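Local coordinates for protein 3-oxosteroid 1-dehydrogenase (Sterolibacterium denitrificans, PDB 7P18) that binds FAD and the product steroid androsta-1,4-diene-3,17-dione and, as its family does, probably catalyses introduction of the delta1 double bond into 3-oxosteroids, at residues Asn342-Ile347 / Cys477-Gly482; Gly353-Asn358 / Gly451-Phe456; Pro382-Phe387 / Tyr486-Val491. All blocks are in the same frame, centred on the assembly; numbering follows the deposited sequence. Where two conformers were deposited one is given.

Contact 1 (Asn342-Ile347 / Cys477-Gly482); sequences NLPGCI and CLAPIG
The P344 ring packs on one face of the C477-L478 peptide: CB of P344 stands 3.5 Å from C of C477, almost straight above the peptide plane, and CA of P344 sits over C477 O at 3.3 Å. At the edge of that peptide a water between the loops lies 2.7 Å from C346 O and is more weakly bound to C477 O. The second flat group, the G345-C346 peptide, is covered by I481, whose CD1 lies over G345 O and whose CG1 presses in more obliquely, 3.1 Å from G345 O. With chi1 at -63°, CG1 of I481 lies beside its own backbone N, and the side chain reaches on to I347, where CD1 of I481 meets CG2 of I347 at 4.0 Å. CB of A479 closes the middle against CB of P344 at 3.7 Å.

Residues L343 to C346 form a type II beta turn with G345 in its third position. There the positive phi of 109° would drive any CB into P344 O, and the bare CA of G345 instead points a hydrogen at A479 O, 3.5 Å away. Another water accepts from both G345 N and A479 N. Farther along, N342 is tied by ND2 to D464 O, and K458 NZ bonds C477 O and makes weak hydrogen bonds to N342 O and L343 O.

The two irregular loops therefore meet through CA-H...O contacts, apolar side-chain contacts (P344 on A479, I347 on I481) and shared water, while side chains such as K458 and N444, which binds A479 O, satisfy carbonyls that no strand ladder serves.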
loop_
_atom_site.group_PDB
_atom_site.type_symbol
_atom_site.label_atom_id
_atom_site.label_comp_id
_atom_site.label_asym_id
_atom_site.label_seq_id
_atom_site.Cartn_x
_atom_site.Cartn_y
_atom_site.Cartn_z
ATOM N N ASN A 342 -10.643 -7.611 10.845
ATOM C CA ASN A 342 -11.110 -6.932 12.090
ATOM C C ASN A 342 -12.561 -7.319 12.381
ATOM O O ASN A 342 -13.033 -7.089 13.535
ATOM C CB ASN A 342 -11.023 -5.416 12.001
ATOM C CG ASN A 342 -9.602 -4.901 11.905
ATOM O OD1 ASN A 342 -8.790 -5.495 11.204
ATOM N ND2 ASN A 342 -9.349 -3.744 12.504
ATOM N N LEU A 343 -13.257 -7.870 11.393
ATOM C CA LEU A 343 -14.703 -8.232 11.514
ATOM C C LEU A 343 -14.892 -9.383 12.486
ATOM O O LEU A 343 -14.013 -10.226 12.708
ATOM C CB LEU A 343 -15.290 -8.504 10.134
ATOM C CG LEU A 343 -15.407 -7.260 9.252
ATOM C CD1 LEU A 343 -15.706 -7.656 7.817
ATOM C CD2 LEU A 343 -16.484 -6.329 9.766
ATOM N N PRO A 344 -16.053 -9.418 13.183
ATOM C CA PRO A 344 -16.267 -10.381 14.254
ATOM C C PRO A 344 -16.647 -11.784 13.754
ATOM O O PRO A 344 -17.462 -11.877 12.879
ATOM C CB PRO A 344 -17.411 -9.704 15.049
ATOM C CG PRO A 344 -18.195 -9.029 14.030
ATOM C CD PRO A 344 -17.158 -8.459 13.066
ATOM N N GLY A 345 -16.006 -12.812 14.316
ATOM C CA GLY A 345 -16.309 -14.225 14.020
ATOM C C GLY A 345 -15.229 -14.927 13.196
ATOM O O GLY A 345 -15.478 -16.063 12.799
ATOM N N CYS A 346 -14.094 -14.287 12.919
ATOM C CA CYS A 346 -13.006 -14.968 12.152
ATOM C C CYS A 346 -11.779 -15.117 13.036
ATOM O O CYS A 346 -11.504 -14.210 13.852
ATOM C CB CYS A 346 -12.695 -14.246 10.865
ATOM S SG CYS A 346 -11.904 -12.625 11.067
ATOM N N ILE A 347 -11.069 -16.238 12.915
ATOM C CA ILE A 347 -9.812 -16.448 13.685
ATOM C C ILE A 347 -8.715 -16.875 12.722
ATOM O O ILE A 347 -9.034 -17.448 11.677
ATOM C CB ILE A 347 -9.979 -17.440 14.850
ATOM C CG1 ILE A 347 -10.470 -18.823 14.423
ATOM C CG2 ILE A 347 -10.859 -16.838 15.935
ATOM C CD1 ILE A 347 -10.255 -19.854 15.521
ATOM N N CYS A 477 -15.375 -6.499 17.308
ATOM C CA CYS A 477 -14.380 -7.375 16.627
ATOM C C CYS A 477 -14.574 -8.851 17.002
ATOM O O CYS A 477 -13.827 -9.707 16.419
ATOM C CB CYS A 477 -12.949 -6.954 16.990
ATOM S SG CYS A 477 -12.539 -5.298 16.393
ATOM N N LEU A 478 -15.449 -9.196 17.962
ATOM C CA LEU A 478 -15.529 -10.591 18.463
ATOM C C LEU A 478 -16.982 -11.101 18.346
ATOM O O LEU A 478 -17.904 -10.421 18.855
ATOM C CB LEU A 478 -15.065 -10.670 19.910
ATOM C CG LEU A 478 -13.587 -10.394 20.182
ATOM C CD1 LEU A 478 -13.326 -10.394 21.675
ATOM C CD2 LEU A 478 -12.696 -11.415 19.470
ATOM N N ALA A 479 -17.190 -12.237 17.678
ATOM C CA ALA A 479 -18.514 -12.929 17.639
ATOM C C ALA A 479 -18.294 -14.430 17.703
ATOM O O ALA A 479 -17.220 -14.934 17.351
ATOM C CB ALA A 479 -19.340 -12.523 16.427
ATOM N N PRO A 480 -19.314 -15.199 18.150
ATOM C CA PRO A 480 -19.230 -16.655 18.136
ATOM C C PRO A 480 -19.025 -17.282 16.757
ATOM O O PRO A 480 -19.469 -16.745 15.768
ATOM C CB PRO A 480 -20.615 -17.123 18.666
ATOM C CG PRO A 480 -21.165 -15.936 19.422
ATOM C CD PRO A 480 -20.587 -14.716 18.728
ATOM N N ILE A 481 -18.369 -18.436 16.755
ATOM C CA ILE A 481 -18.203 -19.318 15.572
ATOM C C ILE A 481 -18.955 -20.614 15.903
ATOM O O ILE A 481 -18.503 -21.329 16.816
ATOM C CB ILE A 481 -16.714 -19.555 15.282
ATOM C CG1 ILE A 481 -15.992 -18.254 14.925
ATOM C CG2 ILE A 481 -16.581 -20.616 14.196
ATOM C CD1 ILE A 481 -14.474 -18.349 15.050
ATOM N N GLY A 482 -20.098 -20.847 15.259
ATOM C CA GLY A 482 -20.925 -22.030 15.595
ATOM C C GLY A 482 -22.068 -22.328 14.637
ATOM O O GLY A 482 -22.834 -23.258 14.952
HETATM O O HOH W 1 -14.385 -13.378 16.802
HETATM O O HOH W 2 -12.028 -12.607 15.937
#

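Contact 2 (Gly353-Asn358 / Gly451-Phe456); sequences GQRFIN and GKDREF
An Asx turn at D453 presents its carboxylate to R355 in an end-on salt bridge. NH2 of R355 lies 2.8 Å from OD2 of D453 and NH1 of R355 3.1 Å from OD1 of D453, both oxygens being met from above the carboxylate plane, which stands 59° from the guanidinium. OD1 of D453 also accepts from the backbone N of E455 and, at 3.1 Å and almost straight (176°), from F456 N, so three donors converge on one oxygen. OD2 takes K458 N besides, and R355 NH2 has a second salt bridge, to E359.

The turn follows helix 434-450, and its partner is the loop running from strand 347-349 to helix 363-377. Replacing D453 by an alanine would probably leave the R355 guanidinium without one of its carboxylate mates and the amides of E455 and F456 without their acceptor, freeing the turn to shift.

F456 brings its ring edge over one guanidinium face, CD2 of F456 being 3.7 Å from NH2 of R355, with the planes nearly perpendicular at 83°. The F456 ring face itself covers backbone: CZ of F456 is 3.4 Å from C of F356, and I357 N lies above the ring centre. At the solvent side a water accepts from R355 NH1 and donates to OE2 of E455, which Y447 OH also holds.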
loop_
_atom_site.group_PDB
_atom_site.type_symbol
_atom_site.label_atom_id
_atom_site.label_comp_id
_atom_site.label_asym_id
_atom_site.label_seq_id
_atom_site.Cartn_x
_atom_site.Cartn_y
_atom_site.Cartn_z
ATOM N N GLY A 353 -3.535 -25.541 14.854
ATOM C CA GLY A 353 -4.863 -24.946 15.132
ATOM C C GLY A 353 -4.856 -23.894 16.243
ATOM O O GLY A 353 -5.930 -23.594 16.800
ATOM N N GLN A 354 -3.709 -23.311 16.552
ATOM C CA GLN A 354 -3.596 -22.313 17.648
ATOM C C GLN A 354 -3.569 -20.908 17.040
ATOM O O GLN A 354 -2.928 -20.722 15.960
ATOM C CB GLN A 354 -2.321 -22.499 18.471
ATOM C CG GLN A 354 -2.061 -23.910 18.997
ATOM C CD GLN A 354 -0.575 -24.038 19.287
ATOM O OE1 GLN A 354 0.299 -23.607 18.517
ATOM N NE2 GLN A 354 -0.251 -24.635 20.414
ATOM N N ARG A 355 -4.159 -19.939 17.740
ATOM C CA ARG A 355 -4.008 -18.500 17.402
ATOM C C ARG A 355 -2.614 -18.023 17.799
ATOM O O ARG A 355 -2.062 -18.545 18.791
ATOM C CB ARG A 355 -5.102 -17.660 18.073
ATOM C CG ARG A 355 -6.490 -17.925 17.515
ATOM C CD ARG A 355 -7.548 -17.152 18.296
ATOM N NE ARG A 355 -7.374 -15.709 18.181
ATOM C CZ ARG A 355 -7.293 -14.845 19.193
ATOM N NH1 ARG A 355 -7.373 -15.250 20.449
ATOM N NH2 ARG A 355 -7.114 -13.553 18.941
ATOM N N PHE A 356 -2.058 -17.022 17.097
ATOM C CA PHE A 356 -0.691 -16.500 17.405
ATOM C C PHE A 356 -0.619 -14.980 17.257
ATOM O O PHE A 356 0.461 -14.391 17.618
ATOM C CB PHE A 356 0.372 -17.156 16.529
ATOM C CG PHE A 356 0.173 -17.032 15.048
ATOM C CD1 PHE A 356 0.684 -15.962 14.361
ATOM C CD2 PHE A 356 -0.555 -17.979 14.343
ATOM C CE1 PHE A 356 0.473 -15.836 13.001
ATOM C CE2 PHE A 356 -0.789 -17.848 12.990
ATOM C CZ PHE A 356 -0.271 -16.764 12.312
ATOM N N ILE A 357 -1.696 -14.366 16.752
ATOM C CA ILE A 357 -1.736 -12.919 16.423
ATOM C C ILE A 357 -3.149 -12.384 16.633
ATOM O O ILE A 357 -4.117 -13.032 16.203
ATOM C CB ILE A 357 -1.227 -12.660 14.994
ATOM C CG1 ILE A 357 -1.101 -11.169 14.668
ATOM C CG2 ILE A 357 -2.047 -13.384 13.912
ATOM C CD1 ILE A 357 -0.106 -10.403 15.510
ATOM N N ASN A 358 -3.225 -11.159 17.169
ATOM C CA ASN A 358 -4.424 -10.296 17.060
ATOM C C ASN A 358 -4.866 -10.272 15.603
ATOM O O ASN A 358 -4.131 -9.717 14.760
ATOM C CB ASN A 358 -4.181 -8.903 17.650
ATOM C CG ASN A 358 -5.364 -7.961 17.487
ATOM O OD1 ASN A 358 -6.428 -8.349 17.017
ATOM N ND2 ASN A 358 -5.179 -6.712 17.893
ATOM N N GLY A 451 -16.633 -9.978 25.580
ATOM C CA GLY A 451 -15.968 -8.987 24.702
ATOM C C GLY A 451 -14.478 -8.807 24.968
ATOM O O GLY A 451 -13.937 -7.740 24.599
ATOM N N LYS A 452 -13.815 -9.791 25.582
ATOM C CA LYS A 452 -12.367 -9.714 25.904
ATOM C C LYS A 452 -11.635 -10.932 25.326
ATOM O O LYS A 452 -11.867 -12.073 25.769
ATOM C CB LYS A 452 -12.144 -9.571 27.411
ATOM C CG LYS A 452 -12.809 -8.348 28.038
ATOM C CD LYS A 452 -12.186 -7.038 27.604
ATOM C CE LYS A 452 -11.973 -6.069 28.745
ATOM N NZ LYS A 452 -10.748 -5.268 28.518
ATOM N N ASP A 453 -10.753 -10.677 24.362
ATOM C CA ASP A 453 -9.811 -11.680 23.826
ATOM C C ASP A 453 -8.654 -11.738 24.815
ATOM O O ASP A 453 -7.804 -10.812 24.810
ATOM C CB ASP A 453 -9.419 -11.294 22.400
ATOM C CG ASP A 453 -8.196 -12.029 21.884
ATOM O OD1 ASP A 453 -7.766 -13.023 22.530
ATOM O OD2 ASP A 453 -7.647 -11.580 20.850
ATOM N N ARG A 454 -8.633 -12.775 25.643
ATOM C CA ARG A 454 -7.691 -12.869 26.785
ATOM C C ARG A 454 -6.268 -13.145 26.297
ATOM O O ARG A 454 -5.366 -12.954 27.097
ATOM C CB ARG A 454 -8.116 -13.971 27.755
ATOM C CG ARG A 454 -9.462 -13.724 28.415
ATOM C CD ARG A 454 -9.476 -12.524 29.359
ATOM N NE ARG A 454 -10.817 -12.282 29.892
ATOM C CZ ARG A 454 -11.198 -11.219 30.592
ATOM N NH1 ARG A 454 -10.348 -10.242 30.862
ATOM N NH2 ARG A 454 -12.457 -11.114 30.990
ATOM N N GLU A 455 -6.063 -13.570 25.043
ATOM C CA GLU A 455 -4.712 -13.904 24.523
ATOM C C GLU A 455 -4.119 -12.748 23.719
ATOM O O GLU A 455 -2.964 -12.407 23.952
ATOM C CB GLU A 455 -4.777 -15.208 23.728
ATOM C CG GLU A 455 -4.964 -16.407 24.650
ATOM C CD GLU A 455 -5.277 -17.685 23.908
ATOM O OE1 GLU A 455 -4.353 -18.242 23.300
ATOM O OE2 GLU A 455 -6.457 -18.089 23.898
ATOM N N PHE A 456 -4.842 -12.172 22.771
ATOM C CA PHE A 456 -4.267 -11.119 21.883
ATOM C C PHE A 456 -5.067 -9.801 21.889
ATOM O O PHE A 456 -4.708 -8.918 21.077
ATOM C CB PHE A 456 -4.096 -11.703 20.486
ATOM C CG PHE A 456 -3.210 -12.924 20.474
ATOM C CD1 PHE A 456 -1.854 -12.804 20.736
ATOM C CD2 PHE A 456 -3.745 -14.190 20.290
ATOM C CE1 PHE A 456 -1.043 -13.928 20.775
ATOM C CE2 PHE A 456 -2.942 -15.318 20.323
ATOM C CZ PHE A 456 -1.583 -15.179 20.538
HETATM O O HOH W 3 -7.435 -18.021 21.502
#

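Contact 3 (Pro382-Phe387 / Tyr486-Val491); sequences PAWLIF and YYAMRV
The F387 and Y487 rings are nearly parallel, planes 15° apart, but slid past each other so far, 5.7 Å between centroids, that they hardly overlap. What covers the F387 face is instead the Y487 methylene, a CH-pi contact in which CB of Y487 is 3.6 Å from CE1 of F387. At the edge of the same ring, practically in its plane, comes the M489 sulfur, SD lying 3.9 Å from CE2 of F387: a Met-aromatic contact. Chi1 of 54° places F387 CG between its backbone N and carbonyl carbon, swinging the ring across to the neighbouring strand and bringing one face over Y487 CB and an edge to M489 SD. The Y487 hydroxyl leads off to D408.

Strand 383-387 and the 486-491 part of strand 486-502 are neighbours in an antiparallel sheet. A383/V491, L385/M489 and F387/Y487 are hydrogen-bonded pairs, W384/R490 and I386/A488 non-hydrogen-bonded ones. The central L385 N to M489 O bond, 2.8 Å, is nearly straight at 177° and lies in the carbonyl plane. The hydrogen-bonded pairs share one sheet face, where CB of L385 also touches CG2 of V491 at 3.8 Å.

On the other face W384 and R490 run side by side in the same direction. CB of R490 is 3.7 Å from CZ3 of W384, and CG of R490 lies over the indole face toward its rim. P382, preceded by a cis peptide, flanks R490 too, its CB 3.8 Å from CG of R490. Beyond them W418 meets W384 edge-to-face, and helix 423-430 lays I430 against W384, I386 and A488.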
loop_
_atom_site.group_PDB
_atom_site.type_symbol
_atom_site.label_atom_id
_atom_site.label_comp_id
_atom_site.label_asym_id
_atom_site.label_seq_id
_atom_site.Cartn_x
_atom_site.Cartn_y
_atom_site.Cartn_z
ATOM N N PRO A 382 2.103 -20.559 4.905
ATOM C CA PRO A 382 0.922 -19.740 5.191
ATOM C C PRO A 382 0.219 -20.133 6.486
ATOM O O PRO A 382 0.592 -21.092 7.130
ATOM C CB PRO A 382 -0.013 -20.006 4.013
ATOM C CG PRO A 382 0.344 -21.406 3.587
ATOM C CD PRO A 382 1.845 -21.496 3.806
ATOM N N ALA A 383 -0.782 -19.325 6.869
ATOM C CA ALA A 383 -1.667 -19.560 8.023
ATOM C C ALA A 383 -3.094 -19.659 7.492
ATOM O O ALA A 383 -3.265 -19.640 6.275
ATOM C CB ALA A 383 -1.500 -18.451 9.051
ATOM N N TRP A 384 -4.056 -19.888 8.382
ATOM C CA TRP A 384 -5.441 -20.264 8.017
ATOM C C TRP A 384 -6.407 -19.308 8.695
ATOM O O TRP A 384 -6.333 -19.156 9.935
ATOM C CB TRP A 384 -5.731 -21.727 8.360
ATOM C CG TRP A 384 -4.919 -22.629 7.492
ATOM C CD1 TRP A 384 -3.708 -23.166 7.812
ATOM C CD2 TRP A 384 -5.176 -22.973 6.124
ATOM N NE1 TRP A 384 -3.214 -23.861 6.745
ATOM C CE2 TRP A 384 -4.093 -23.773 5.703
ATOM C CE3 TRP A 384 -6.225 -22.742 5.234
ATOM C CZ2 TRP A 384 -4.027 -24.302 4.423
ATOM C CZ3 TRP A 384 -6.152 -23.245 3.959
ATOM C CH2 TRP A 384 -5.061 -24.014 3.560
ATOM N N LEU A 385 -7.327 -18.793 7.893
ATOM C CA LEU A 385 -8.427 -17.939 8.414
ATOM C C LEU A 385 -9.703 -18.778 8.434
ATOM O O LEU A 385 -10.005 -19.364 7.400
ATOM C CB LEU A 385 -8.562 -16.724 7.512
ATOM C CG LEU A 385 -9.707 -15.798 7.897
ATOM C CD1 LEU A 385 -9.267 -14.952 9.060
ATOM C CD2 LEU A 385 -10.123 -14.962 6.716
ATOM N N ILE A 386 -10.358 -18.845 9.588
ATOM C CA ILE A 386 -11.553 -19.712 9.859
ATOM C C ILE A 386 -12.745 -18.825 10.231
ATOM O O ILE A 386 -12.580 -17.895 11.046
ATOM C CB ILE A 386 -11.239 -20.699 10.988
ATOM C CG1 ILE A 386 -9.883 -21.392 10.801
ATOM C CG2 ILE A 386 -12.401 -21.683 11.134
ATOM C CD1 ILE A 386 -9.833 -22.369 9.644
ATOM N N PHE A 387 -13.907 -19.064 9.622
ATOM C CA PHE A 387 -15.173 -18.395 10.033
ATOM C C PHE A 387 -16.365 -19.305 9.691
ATOM O O PHE A 387 -16.160 -20.365 9.026
ATOM C CB PHE A 387 -15.286 -17.025 9.370
ATOM C CG PHE A 387 -15.147 -16.977 7.877
ATOM C CD1 PHE A 387 -16.237 -17.210 7.045
ATOM C CD2 PHE A 387 -13.923 -16.667 7.297
ATOM C CE1 PHE A 387 -16.122 -17.124 5.668
ATOM C CE2 PHE A 387 -13.812 -16.592 5.921
ATOM C CZ PHE A 387 -14.900 -16.834 5.106
ATOM N N TYR A 486 -18.729 -24.220 7.806
ATOM C CA TYR A 486 -17.457 -23.589 8.232
ATOM C C TYR A 486 -16.563 -23.408 7.005
ATOM O O TYR A 486 -16.555 -24.264 6.074
ATOM C CB TYR A 486 -16.782 -24.418 9.307
ATOM C CG TYR A 486 -17.662 -24.548 10.518
ATOM C CD1 TYR A 486 -17.818 -23.500 11.406
ATOM C CD2 TYR A 486 -18.397 -25.709 10.742
ATOM C CE1 TYR A 486 -18.622 -23.633 12.536
ATOM C CE2 TYR A 486 -19.194 -25.854 11.862
ATOM C CZ TYR A 486 -19.325 -24.805 12.754
ATOM O OH TYR A 486 -20.151 -24.910 13.843
ATOM N N TYR A 487 -15.820 -22.296 7.007
ATOM C CA TYR A 487 -14.985 -21.880 5.857
ATOM C C TYR A 487 -13.554 -21.680 6.330
ATOM O O TYR A 487 -13.327 -21.254 7.477
ATOM C CB TYR A 487 -15.497 -20.594 5.217
ATOM C CG TYR A 487 -16.804 -20.754 4.508
ATOM C CD1 TYR A 487 -18.011 -20.715 5.198
ATOM C CD2 TYR A 487 -16.838 -20.965 3.148
ATOM C CE1 TYR A 487 -19.210 -20.857 4.520
ATOM C CE2 TYR A 487 -18.030 -21.096 2.458
ATOM C CZ TYR A 487 -19.222 -21.049 3.160
ATOM O OH TYR A 487 -20.402 -21.189 2.502
ATOM N N ALA A 488 -12.608 -22.010 5.453
ATOM C CA ALA A 488 -11.182 -21.692 5.654
ATOM C C ALA A 488 -10.702 -20.957 4.419
ATOM O O ALA A 488 -11.131 -21.275 3.311
ATOM C CB ALA A 488 -10.328 -22.902 5.925
ATOM N N MET A 489 -9.778 -20.031 4.648
ATOM C CA MET A 489 -9.035 -19.358 3.569
ATOM C C MET A 489 -7.542 -19.401 3.945
ATOM O O MET A 489 -7.188 -19.430 5.145
ATOM C CB MET A 489 -9.541 -17.936 3.349
ATOM C CG MET A 489 -10.978 -17.944 2.838
ATOM S SD MET A 489 -11.680 -16.288 2.673
ATOM C CE MET A 489 -10.889 -15.709 1.170
ATOM N N ARG A 490 -6.728 -19.592 2.928
ATOM C CA ARG A 490 -5.264 -19.699 3.060
ATOM C C ARG A 490 -4.672 -18.288 3.024
ATOM O O ARG A 490 -4.744 -17.635 1.975
ATOM C CB ARG A 490 -4.698 -20.561 1.930
ATOM C CG ARG A 490 -3.176 -20.678 1.972
ATOM C CD ARG A 490 -2.599 -21.330 0.711
ATOM N NE ARG A 490 -3.304 -20.925 -0.490
ATOM C CZ ARG A 490 -3.780 -21.746 -1.432
ATOM N NH1 ARG A 490 -3.438 -23.027 -1.448
ATOM N NH2 ARG A 490 -4.538 -21.243 -2.395
ATOM N N VAL A 491 -4.083 -17.881 4.127
ATOM C CA VAL A 491 -3.446 -16.547 4.261
ATOM C C VAL A 491 -1.928 -16.697 4.024
ATOM O O VAL A 491 -1.190 -17.226 4.889
ATOM C CB VAL A 491 -3.809 -15.933 5.621
ATOM C CG1 VAL A 491 -3.115 -14.636 5.765
ATOM C CG2 VAL A 491 -5.312 -15.685 5.735
#

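Overall arrangement
Along the chain the first segments come in the order 342-347, 353-358, 382-387 and the second in the order 451-456, 477-482, 486-491. Contact 2 is thus nested within the loop closed by contact 1, and contact 3 crosses both. Their centres lie 11 Å (1 and 2), 13 Å (1 and 3) and 15 Å (2 and 3) apart. Strand 347-349 pairs with strand 383-387, a probable I347 O to I386 N bond joining contact 1 to contact 3; L478 packs on the backbone around D453, and F356 on A383. The three knit loops and sheet into one region away from the flavin, although the side chain of N342 lies about 9 Å from the bound steroid.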